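Alcohol oxidase (Myceliophthora thermophila, PDB 6F74) binds FAD and probably uses it to oxidise its substrates with molecular oxygen, as a VAO-type flavoprotein oxidase. Local coordinates at residues F178-F184 with I204-Y210; V473-F479 with W493-P497; V260-Q264 with T274-C278. All blocks are in the same frame, centred on the assembly; numbering follows the deposited sequence.

Contact 1: F178-F184 with I204-Y210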
loop_
_atom_site.group_PDB
_atom_site.type_symbol
_atom_site.label_atom_id
_atom_site.label_comp_id
_atom_site.label_asym_id
_atom_site.label_seq_id
_atom_site.Cartn_x
_atom_site.Cartn_y
_atom_site.Cartn_z
ATOM N N PHE A 178 -15.841 12.316 -0.237
ATOM C CA PHE A 178 -17.038 11.498 -0.357
ATOM C C PHE A 178 -17.160 10.751 0.945
ATOM O O PHE A 178 -16.629 9.648 1.092
ATOM C CB PHE A 178 -16.945 10.565 -1.572
ATOM C CG PHE A 178 -18.139 9.673 -1.741
ATOM C CD1 PHE A 178 -19.382 10.197 -2.074
ATOM C CD2 PHE A 178 -18.024 8.298 -1.551
ATOM C CE1 PHE A 178 -20.485 9.373 -2.218
ATOM C CE2 PHE A 178 -19.129 7.464 -1.731
ATOM C CZ PHE A 178 -20.364 8.010 -2.050
ATOM N N ARG A 179 -17.852 11.370 1.904
ATOM C CA ARG A 179 -17.799 10.947 3.295
ATOM C C ARG A 179 -19.196 11.009 3.923
ATOM O O ARG A 179 -19.632 12.084 4.322
ATOM C CB ARG A 179 -16.840 11.860 4.039
ATOM C CG ARG A 179 -15.378 11.639 3.615
ATOM C CD ARG A 179 -14.402 12.476 4.427
ATOM N NE ARG A 179 -13.130 11.766 4.536
ATOM C CZ ARG A 179 -11.942 12.251 4.178
ATOM N NH1 ARG A 179 -11.809 13.539 3.751
ATOM N NH2 ARG A 179 -10.872 11.455 4.237
ATOM N N ASN A 180 -19.880 9.857 4.010
ATOM C CA ASN A 180 -21.285 9.813 4.462
ATOM C C ASN A 180 -21.467 9.061 5.789
ATOM O O ASN A 180 -22.536 8.507 6.062
ATOM C CB ASN A 180 -22.158 9.207 3.367
ATOM C CG ASN A 180 -21.911 9.856 2.019
ATOM O OD1 ASN A 180 -21.552 9.202 1.077
ATOM N ND2 ASN A 180 -22.140 11.166 1.926
ATOM N N GLY A 181 -20.417 9.082 6.612
ATOM C CA GLY A 181 -20.457 8.586 7.983
ATOM C C GLY A 181 -19.678 7.302 8.186
ATOM O O GLY A 181 -19.562 6.468 7.279
ATOM N N VAL A 182 -19.116 7.172 9.386
ATOM C CA VAL A 182 -18.539 5.912 9.833
ATOM C C VAL A 182 -19.327 5.512 11.072
ATOM O O VAL A 182 -19.283 6.220 12.079
ATOM C CB VAL A 182 -17.051 6.059 10.171
ATOM C CG1 VAL A 182 -16.496 4.759 10.700
ATOM C CG2 VAL A 182 -16.279 6.495 8.923
ATOM N N ARG A 183 -20.040 4.394 10.992
ATOM C CA ARG A 183 -20.961 4.011 12.056
ATOM C C ARG A 183 -20.677 2.616 12.549
ATOM O O ARG A 183 -20.490 1.694 11.762
ATOM C CB ARG A 183 -22.407 4.080 11.573
ATOM C CG ARG A 183 -22.883 5.473 11.230
ATOM C CD ARG A 183 -24.319 5.461 10.719
ATOM N NE ARG A 183 -24.417 4.921 9.360
ATOM C CZ ARG A 183 -24.067 5.570 8.236
ATOM N NH1 ARG A 183 -23.581 6.815 8.254
ATOM N NH2 ARG A 183 -24.235 4.969 7.063
ATOM N N PHE A 184 -20.682 2.476 13.869
ATOM C CA PHE A 184 -20.448 1.213 14.529
ATOM C C PHE A 184 -21.741 0.423 14.576
ATOM O O PHE A 184 -22.793 0.974 14.842
ATOM C CB PHE A 184 -19.919 1.493 15.946
ATOM C CG PHE A 184 -19.779 0.267 16.799
ATOM C CD1 PHE A 184 -18.696 -0.587 16.633
ATOM C CD2 PHE A 184 -20.736 -0.037 17.772
ATOM C CE1 PHE A 184 -18.561 -1.724 17.411
ATOM C CE2 PHE A 184 -20.608 -1.177 18.563
ATOM C CZ PHE A 184 -19.512 -2.027 18.386
ATOM N N ILE A 204 -18.111 -2.175 11.482
ATOM C CA ILE A 204 -18.158 -0.760 11.155
ATOM C C ILE A 204 -18.606 -0.582 9.704
ATOM O O ILE A 204 -18.039 -1.200 8.789
ATOM C CB ILE A 204 -16.839 -0.023 11.480
ATOM C CG1 ILE A 204 -16.626 -0.015 12.998
ATOM C CG2 ILE A 204 -16.896 1.406 10.964
ATOM C CD1 ILE A 204 -15.425 0.765 13.534
ATOM N N HIS A 205 -19.645 0.242 9.511
ATOM C CA HIS A 205 -20.066 0.677 8.187
ATOM C C HIS A 205 -19.207 1.864 7.802
ATOM O O HIS A 205 -19.369 2.966 8.326
ATOM C CB HIS A 205 -21.558 1.039 8.172
ATOM C CG HIS A 205 -22.094 1.310 6.791
ATOM N ND1 HIS A 205 -23.372 1.761 6.548
ATOM C CD2 HIS A 205 -21.469 1.290 5.593
ATOM C CE1 HIS A 205 -23.532 1.943 5.252
ATOM N NE2 HIS A 205 -22.391 1.669 4.649
ATOM N N ILE A 206 -18.249 1.627 6.913
ATOM C CA ILE A 206 -17.431 2.717 6.427
ATOM C C ILE A 206 -18.137 3.280 5.204
ATOM O O ILE A 206 -17.943 2.773 4.100
ATOM C CB ILE A 206 -16.008 2.256 6.087
ATOM C CG1 ILE A 206 -15.405 1.484 7.271
ATOM C CG2 ILE A 206 -15.138 3.457 5.728
ATOM C CD1 ILE A 206 -14.056 0.830 6.974
ATOM N N ASP A 207 -18.949 4.325 5.408
ATOM C CA ASP A 207 -19.844 4.859 4.388
ATOM C C ASP A 207 -19.195 6.046 3.702
ATOM O O ASP A 207 -19.665 7.169 3.780
ATOM C CB ASP A 207 -21.202 5.240 5.023
ATOM C CG ASP A 207 -22.337 5.310 4.014
ATOM O OD1 ASP A 207 -22.116 5.120 2.776
ATOM O OD2 ASP A 207 -23.478 5.564 4.477
ATOM N N GLY A 208 -18.092 5.775 3.007
ATOM C CA GLY A 208 -17.348 6.807 2.299
ATOM C C GLY A 208 -15.896 6.404 2.115
ATOM O O GLY A 208 -15.444 5.407 2.673
ATOM N N ALA A 209 -15.169 7.193 1.320
ATOM C CA ALA A 209 -13.733 6.986 1.113
ATOM C C ALA A 209 -12.933 7.585 2.278
ATOM O O ALA A 209 -12.087 8.475 2.110
ATOM C CB ALA A 209 -13.301 7.603 -0.179
ATOM N N TYR A 210 -13.218 7.063 3.473
ATOM C CA TYR A 210 -12.537 7.480 4.667
ATOM C C TYR A 210 -11.099 6.940 4.689
ATOM O O TYR A 210 -10.742 6.022 3.937
ATOM C CB TYR A 210 -13.336 7.049 5.896
ATOM C CG TYR A 210 -14.565 7.883 6.127
ATOM C CD1 TYR A 210 -14.485 9.090 6.835
ATOM C CD2 TYR A 210 -15.812 7.485 5.643
ATOM C CE1 TYR A 210 -15.591 9.874 7.054
ATOM C CE2 TYR A 210 -16.943 8.261 5.867
ATOM C CZ TYR A 210 -16.825 9.462 6.568
ATOM O OH TYR A 210 -17.943 10.246 6.808
HETATM O O HOH W 1 -25.055 1.656 8.518
#
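The ring of Tyr-210 lies between Val-182 and Arg-179. Val-182 CG2 sits over the centre of one face, 3.4 Å from the ring centroid. Arg-179 CG covers the opposite face, offset toward the rim, as a second CH-pi contact. The guanidinium of Arg-179 is not stacked on the ring; the two planes are 51° apart. Tyr-210 reaches this slot because its CG stands anti to its own carbonyl carbon (chi1 -74°). Tyr-210 OH then accepts a bond from Gly-181 N at 2.7 Å. A phenylalanine in its place would probably leave Gly-181 N without this acceptor.

Gly-181 belongs to a classic beta bulge. Strands 179-184 and 204-208 run antiparallel in the FAD-binding domain, and Asn-180 and Gly-181 both face Asp-207. Asn-180 N donates to Asp-207 O, and Asp-207 N donates to Gly-181 O. Beyond the bulge, Arg-183 and His-205 form a regular hydrogen-bonded pair.

On the face that carries these two residues, Arg-183 bends at chi3 (-73°) and turns its guanidinium back along the strands. Arg-183 NH2 makes a salt bridge to Asp-207 OD2 at 2.8 Å. Asp-207 OD2 lies near the guanidinium plane and is met on its anti side, with the donor somewhat out of the carboxylate plane. Arg-183 NH1 donates to Asn-180 O at 3.0 Å, on a lone pair. Two acceptors at its edge thus fix the rotation of the group. The His-205 ring lies alongside, nearly perpendicular to the guanidinium, and stacks on His-301.

On the face of Val-182 and Ile-204, Val-182 CG1 presses on Ile-204 CG2 at 3.4 Å, a tight pair. Val-218 of helix 212-221 touches Val-182. Ala-209 touches Ser-156, an FAD-binding residue.

Contact 2: V473-F479 with W493-P497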
loop_
_atom_site.group_PDB
_atom_site.type_symbol
_atom_site.label_atom_id
_atom_site.label_comp_id
_atom_site.label_asym_id
_atom_site.label_seq_id
_atom_site.Cartn_x
_atom_site.Cartn_y
_atom_site.Cartn_z
ATOM N N VAL A 473 3.368 -10.168 9.415
ATOM C CA VAL A 473 1.956 -9.751 9.392
ATOM C C VAL A 473 0.984 -10.819 8.996
ATOM O O VAL A 473 -0.183 -10.558 8.982
ATOM C CB VAL A 473 1.740 -8.515 8.485
ATOM C CG1 VAL A 473 2.579 -7.344 8.973
ATOM C CG2 VAL A 473 2.062 -8.820 7.042
ATOM N N SER A 474 1.445 -12.019 8.684
ATOM C CA SER A 474 0.551 -13.099 8.318
ATOM C C SER A 474 0.708 -14.176 9.388
ATOM O O SER A 474 1.057 -13.844 10.517
ATOM C CB SER A 474 0.828 -13.583 6.909
ATOM O OG SER A 474 -0.007 -14.674 6.528
ATOM N N GLY A 475 0.435 -15.434 9.063
ATOM C CA GLY A 475 0.340 -16.473 10.063
ATOM C C GLY A 475 -0.977 -16.357 10.810
ATOM O O GLY A 475 -1.836 -15.569 10.438
ATOM N N GLY A 476 -1.133 -17.143 11.867
ATOM C CA GLY A 476 -2.321 -17.076 12.743
ATOM C C GLY A 476 -3.646 -17.083 11.996
ATOM O O GLY A 476 -3.967 -18.042 11.294
ATOM N N GLN A 477 -4.424 -16.014 12.151
ATOM C CA GLN A 477 -5.779 -15.976 11.584
ATOM C C GLN A 477 -5.738 -15.888 10.057
ATOM O O GLN A 477 -6.629 -16.394 9.388
ATOM C CB GLN A 477 -6.602 -14.835 12.173
ATOM C CG GLN A 477 -8.092 -14.838 11.839
ATOM C CD GLN A 477 -8.798 -16.070 12.350
ATOM O OE1 GLN A 477 -8.629 -16.466 13.505
ATOM N NE2 GLN A 477 -9.571 -16.708 11.469
ATOM N N VAL A 478 -4.669 -15.315 9.505
ATOM C CA VAL A 478 -4.514 -15.245 8.052
ATOM C C VAL A 478 -4.411 -16.650 7.454
ATOM O O VAL A 478 -4.976 -16.916 6.379
ATOM C CB VAL A 478 -3.302 -14.393 7.610
ATOM C CG1 VAL A 478 -3.274 -14.261 6.085
ATOM C CG2 VAL A 478 -3.344 -13.001 8.230
ATOM N N PHE A 479 -3.701 -17.539 8.153
ATOM C CA PHE A 479 -3.612 -18.950 7.766
ATOM C C PHE A 479 -4.981 -19.611 7.910
ATOM O O PHE A 479 -5.484 -20.247 6.993
ATOM C CB PHE A 479 -2.572 -19.672 8.643
ATOM C CG PHE A 479 -1.121 -19.401 8.267
ATOM C CD1 PHE A 479 -0.754 -18.476 7.285
ATOM C CD2 PHE A 479 -0.111 -20.068 8.945
ATOM C CE1 PHE A 479 0.572 -18.258 6.966
ATOM C CE2 PHE A 479 1.236 -19.835 8.637
ATOM C CZ PHE A 479 1.576 -18.943 7.642
ATOM N N TRP A 493 -0.412 -16.193 0.821
ATOM C CA TRP A 493 -0.692 -15.617 2.154
ATOM C C TRP A 493 -1.031 -16.681 3.189
ATOM O O TRP A 493 -0.735 -16.511 4.371
ATOM C CB TRP A 493 -1.868 -14.649 2.111
ATOM C CG TRP A 493 -1.528 -13.319 1.575
ATOM C CD1 TRP A 493 -1.975 -12.780 0.413
ATOM C CD2 TRP A 493 -0.706 -12.340 2.199
ATOM N NE1 TRP A 493 -1.483 -11.509 0.272
ATOM C CE2 TRP A 493 -0.675 -11.229 1.342
ATOM C CE3 TRP A 493 0.027 -12.300 3.388
ATOM C CZ2 TRP A 493 0.048 -10.061 1.648
ATOM C CZ3 TRP A 493 0.747 -11.138 3.687
ATOM C CH2 TRP A 493 0.750 -10.041 2.815
ATOM N N ARG A 494 -1.645 -17.772 2.730
ATOM C CA ARG A 494 -2.087 -18.808 3.612
ATOM C C ARG A 494 -0.947 -19.710 4.106
ATOM O O ARG A 494 -1.177 -20.496 5.011
ATOM C CB ARG A 494 -3.192 -19.667 2.960
ATOM C CG ARG A 494 -4.348 -18.882 2.313
ATOM C CD ARG A 494 -4.913 -17.849 3.269
ATOM N NE ARG A 494 -6.127 -17.242 2.751
ATOM C CZ ARG A 494 -6.769 -16.203 3.299
ATOM N NH1 ARG A 494 -6.345 -15.639 4.420
ATOM N NH2 ARG A 494 -7.862 -15.719 2.709
ATOM N N VAL A 495 0.241 -19.625 3.494
ATOM C CA VAL A 495 1.422 -20.399 3.930
ATOM C C VAL A 495 2.613 -19.556 4.369
ATOM O O VAL A 495 3.550 -20.100 4.931
ATOM C CB VAL A 495 1.867 -21.450 2.857
ATOM C CG1 VAL A 495 0.757 -22.458 2.587
ATOM C CG2 VAL A 495 2.314 -20.818 1.546
ATOM N N SER A 496 2.565 -18.239 4.152
ATOM C CA SER A 496 3.714 -17.371 4.397
ATOM C C SER A 496 3.455 -16.463 5.591
ATOM O O SER A 496 2.547 -15.629 5.540
ATOM C CB SER A 496 4.009 -16.548 3.144
ATOM O OG SER A 496 4.050 -17.408 2.009
ATOM N N PRO A 497 4.222 -16.623 6.679
ATOM C CA PRO A 497 3.916 -15.824 7.866
ATOM C C PRO A 497 4.427 -14.400 7.792
ATOM O O PRO A 497 3.939 -13.549 8.538
ATOM C CB PRO A 497 4.582 -16.590 9.012
ATOM C CG PRO A 497 5.574 -17.499 8.387
ATOM C CD PRO A 497 5.257 -17.634 6.936
#
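Phe-479 lays its ring against the backbone of segment 493-497. Phe-479 CB stands 4.0 Å from Arg-494 O. CG is placed anti to the carbonyl carbon (chi1 -77°), which turns the ring back toward the loop. Phe-479 CD1 comes nearest to Arg-494 O, at 3.1 Å, and this oxygen lies over one ring face. CE1 meets Trp-493 O near the ring plane and also approaches Ser-496 N. At the tip, Phe-479 CZ packs against the Val-495 carbonyl and Pro-497 CD, the latter at 4.0 Å. On the opposite face from Arg-494 O, Gly-475 CA lies over the ring centre, 3.4 Å above the plane of Phe-479.

Polar bonds hold the two segments together beside the ring. Ser-474 N donates to Pro-497 O at 2.9 Å, from above the carbonyl plane. Ser-474 OG lies 2.9 Å from both Trp-493 O and Ser-496 O, and its single proton could go to either. Arg-494 NH1 donates to Val-478 O at 2.7 Å, in the carbonyl plane and on a lone pair. Arg-494 NH2 forms a salt bridge with Asp-258. The Trp-493 ring turns an edge to Ser-474 CB.

Gly-476 is the N-cap of the short helix 477-480. The arrangement is a loop closed on itself between neighbouring antiparallel strands 467-472 and 498-503. It lies close to the flavin site: Val-473 touches His-246 and Trp-493 approaches Tyr-540, both FAD-binding residues.

Contact 3: V260-Q264 with T274-C278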
loop_
_atom_site.group_PDB
_atom_site.type_symbol
_atom_site.label_atom_id
_atom_site.label_comp_id
_atom_site.label_asym_id
_atom_site.label_seq_id
_atom_site.Cartn_x
_atom_site.Cartn_y
_atom_site.Cartn_z
ATOM N N VAL A 260 -13.495 -7.524 5.077
ATOM C CA VAL A 260 -14.591 -6.961 4.296
ATOM C C VAL A 260 -15.761 -7.943 4.272
ATOM O O VAL A 260 -15.643 -9.052 3.771
ATOM C CB VAL A 260 -14.159 -6.608 2.855
ATOM C CG1 VAL A 260 -15.300 -5.936 2.088
ATOM C CG2 VAL A 260 -12.947 -5.688 2.853
ATOM N N LEU A 261 -16.893 -7.501 4.811
ATOM C CA LEU A 261 -18.118 -8.303 4.878
ATOM C C LEU A 261 -19.031 -8.092 3.683
ATOM O O LEU A 261 -19.719 -9.025 3.242
ATOM C CB LEU A 261 -18.880 -7.942 6.136
ATOM C CG LEU A 261 -18.190 -8.371 7.430
ATOM C CD1 LEU A 261 -18.762 -7.594 8.607
ATOM C CD2 LEU A 261 -18.304 -9.901 7.605
ATOM N N GLU A 262 -19.070 -6.849 3.205
ATOM C CA GLU A 262 -19.800 -6.462 2.014
ATOM C C GLU A 262 -19.366 -5.089 1.550
ATOM O O GLU A 262 -18.622 -4.389 2.263
ATOM C CB GLU A 262 -21.323 -6.469 2.263
ATOM C CG GLU A 262 -21.874 -5.501 3.272
ATOM C CD GLU A 262 -23.355 -5.736 3.514
ATOM O OE1 GLU A 262 -23.733 -6.875 3.821
ATOM O OE2 GLU A 262 -24.162 -4.785 3.351
ATOM N N ALA A 263 -19.826 -4.719 0.351
ATOM C CA ALA A 263 -19.546 -3.411 -0.225
ATOM C C ALA A 263 -20.736 -2.937 -1.073
ATOM O O ALA A 263 -21.498 -3.745 -1.588
ATOM C CB ALA A 263 -18.276 -3.472 -1.078
ATOM N N GLN A 264 -20.856 -1.623 -1.215
ATOM C CA GLN A 264 -21.669 -1.022 -2.250
ATOM C C GLN A 264 -20.677 -0.525 -3.288
ATOM O O GLN A 264 -19.668 0.086 -2.941
ATOM C CB GLN A 264 -22.482 0.142 -1.704
ATOM C CG GLN A 264 -23.572 -0.219 -0.687
ATOM C CD GLN A 264 -24.638 -1.084 -1.282
ATOM O OE1 GLN A 264 -25.225 -0.754 -2.302
ATOM N NE2 GLN A 264 -24.903 -2.206 -0.650
ATOM N N THR A 274 -24.870 -4.300 -4.499
ATOM C CA THR A 274 -24.295 -4.909 -3.307
ATOM C C THR A 274 -23.395 -6.057 -3.730
ATOM O O THR A 274 -23.746 -6.842 -4.631
ATOM C CB THR A 274 -25.411 -5.409 -2.355
ATOM O OG1 THR A 274 -26.154 -4.265 -1.916
ATOM C CG2 THR A 274 -24.853 -6.102 -1.135
ATOM N N ALA A 275 -22.220 -6.128 -3.110
ATOM C CA ALA A 275 -21.310 -7.249 -3.294
ATOM C C ALA A 275 -21.031 -7.870 -1.930
ATOM O O ALA A 275 -20.426 -7.225 -1.058
ATOM C CB ALA A 275 -20.008 -6.806 -3.942
ATOM N N ASN A 276 -21.492 -9.104 -1.751
ATOM C CA ASN A 276 -21.206 -9.863 -0.542
ATOM C C ASN A 276 -21.361 -11.373 -0.811
ATOM O O ASN A 276 -21.437 -11.800 -1.979
ATOM C CB ASN A 276 -22.002 -9.312 0.677
ATOM C CG ASN A 276 -23.492 -9.579 0.635
ATOM O OD1 ASN A 276 -23.991 -10.327 -0.198
ATOM N ND2 ASN A 276 -24.219 -8.952 1.561
ATOM N N HIS A 277 -21.452 -12.159 0.254
ATOM C CA HIS A 277 -21.492 -13.611 0.149
ATOM C C HIS A 277 -22.741 -14.094 -0.593
ATOM O O HIS A 277 -22.711 -15.152 -1.231
ATOM C CB HIS A 277 -21.398 -14.266 1.549
ATOM C CG HIS A 277 -20.202 -13.829 2.342
ATOM N ND1 HIS A 277 -20.102 -12.580 2.927
ATOM C CD2 HIS A 277 -19.046 -14.469 2.632
ATOM C CE1 HIS A 277 -18.929 -12.465 3.526
ATOM N NE2 HIS A 277 -18.270 -13.599 3.366
ATOM N N CYS A 278 -23.817 -13.300 -0.536
ATOM C CA CYS A 278 -25.104 -13.638 -1.127
ATOM C C CYS A 278 -25.360 -13.003 -2.472
ATOM O O CYS A 278 -26.291 -13.402 -3.165
ATOM C CB CYS A 278 -26.231 -13.192 -0.182
ATOM S SG CYS A 278 -26.235 -14.069 1.385
HETATM O O HOH W 2 -27.689 -1.568 -2.840
#
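Gln-264 and Thr-274 meet through their polar ends. Gln-264 NE2 donates to Thr-274 OG1 at 2.7 Å. The hydroxyl lies 17° out of the amide plane. The glutamine chain bends at chi2 (-64°), which brings its amide across to the threonine. One water donates to Gln-264 OE1 and also lies 3.2 Å from Thr-274 OG1.

On the same face, Glu-262 and Asn-276 lie side by side and point the same way. Asn-276 ND2 donates to Glu-262 OE1 at 3.1 Å, reaching it from above the carboxylate plane. Glu-262 CB and Asn-276 CB are 3.3 Å apart, so the pair is close from its base. Between these pairs, Ala-263 and Ala-275 exchange two backbone bonds. Their methyl groups point to the other face of the sheet. His-277 brings its ring edge to Leu-261 O, with His-277 CE1 3.5 Å from that oxygen.

A second shell sets the polar groups: Tyr-188 and Ser-190 bond Glu-262 OE1, Ala-191 N bonds OE2, and Asn-192 accepts from Asn-276 ND2. Asn-276 OD1 accepts from Cys-278 N at 3.0 Å in an Asx turn, just where Cys-278 joins Cys-194 by a disulfide. The strands 260-266 and 272-276 form a beta hairpin, and strand 296-306 pairs with the first of them.

The buried carboxylate of Glu-262 thus has several hydrogen-bonding partners. Among them are Asn-276 ND2 and Ala-191 N, which are likely to stabilise a negative charge on it.

Overall arrangement
From the N terminus, contact 1 comes first. It closes the loop between strands 179-185 and 203-208. Contact 3 follows and closes the short hairpin of strands 260-266 and 272-276. Contact 2 comes last and closes the loop between strands 467-472 and 498-503. The three are in series; none nests in or crosses another. Contacts 1 and 3 belong to one antiparallel sheet, where strand 296-306 pairs with both 203-208 and 260-266. Their centres are about 15 Å apart. Contact 2 lies in the connection between two neighbouring strands of the separate seven-stranded sheet. Its centre is about 28 Å from that of contact 1 and about 23 Å from that of contact 3.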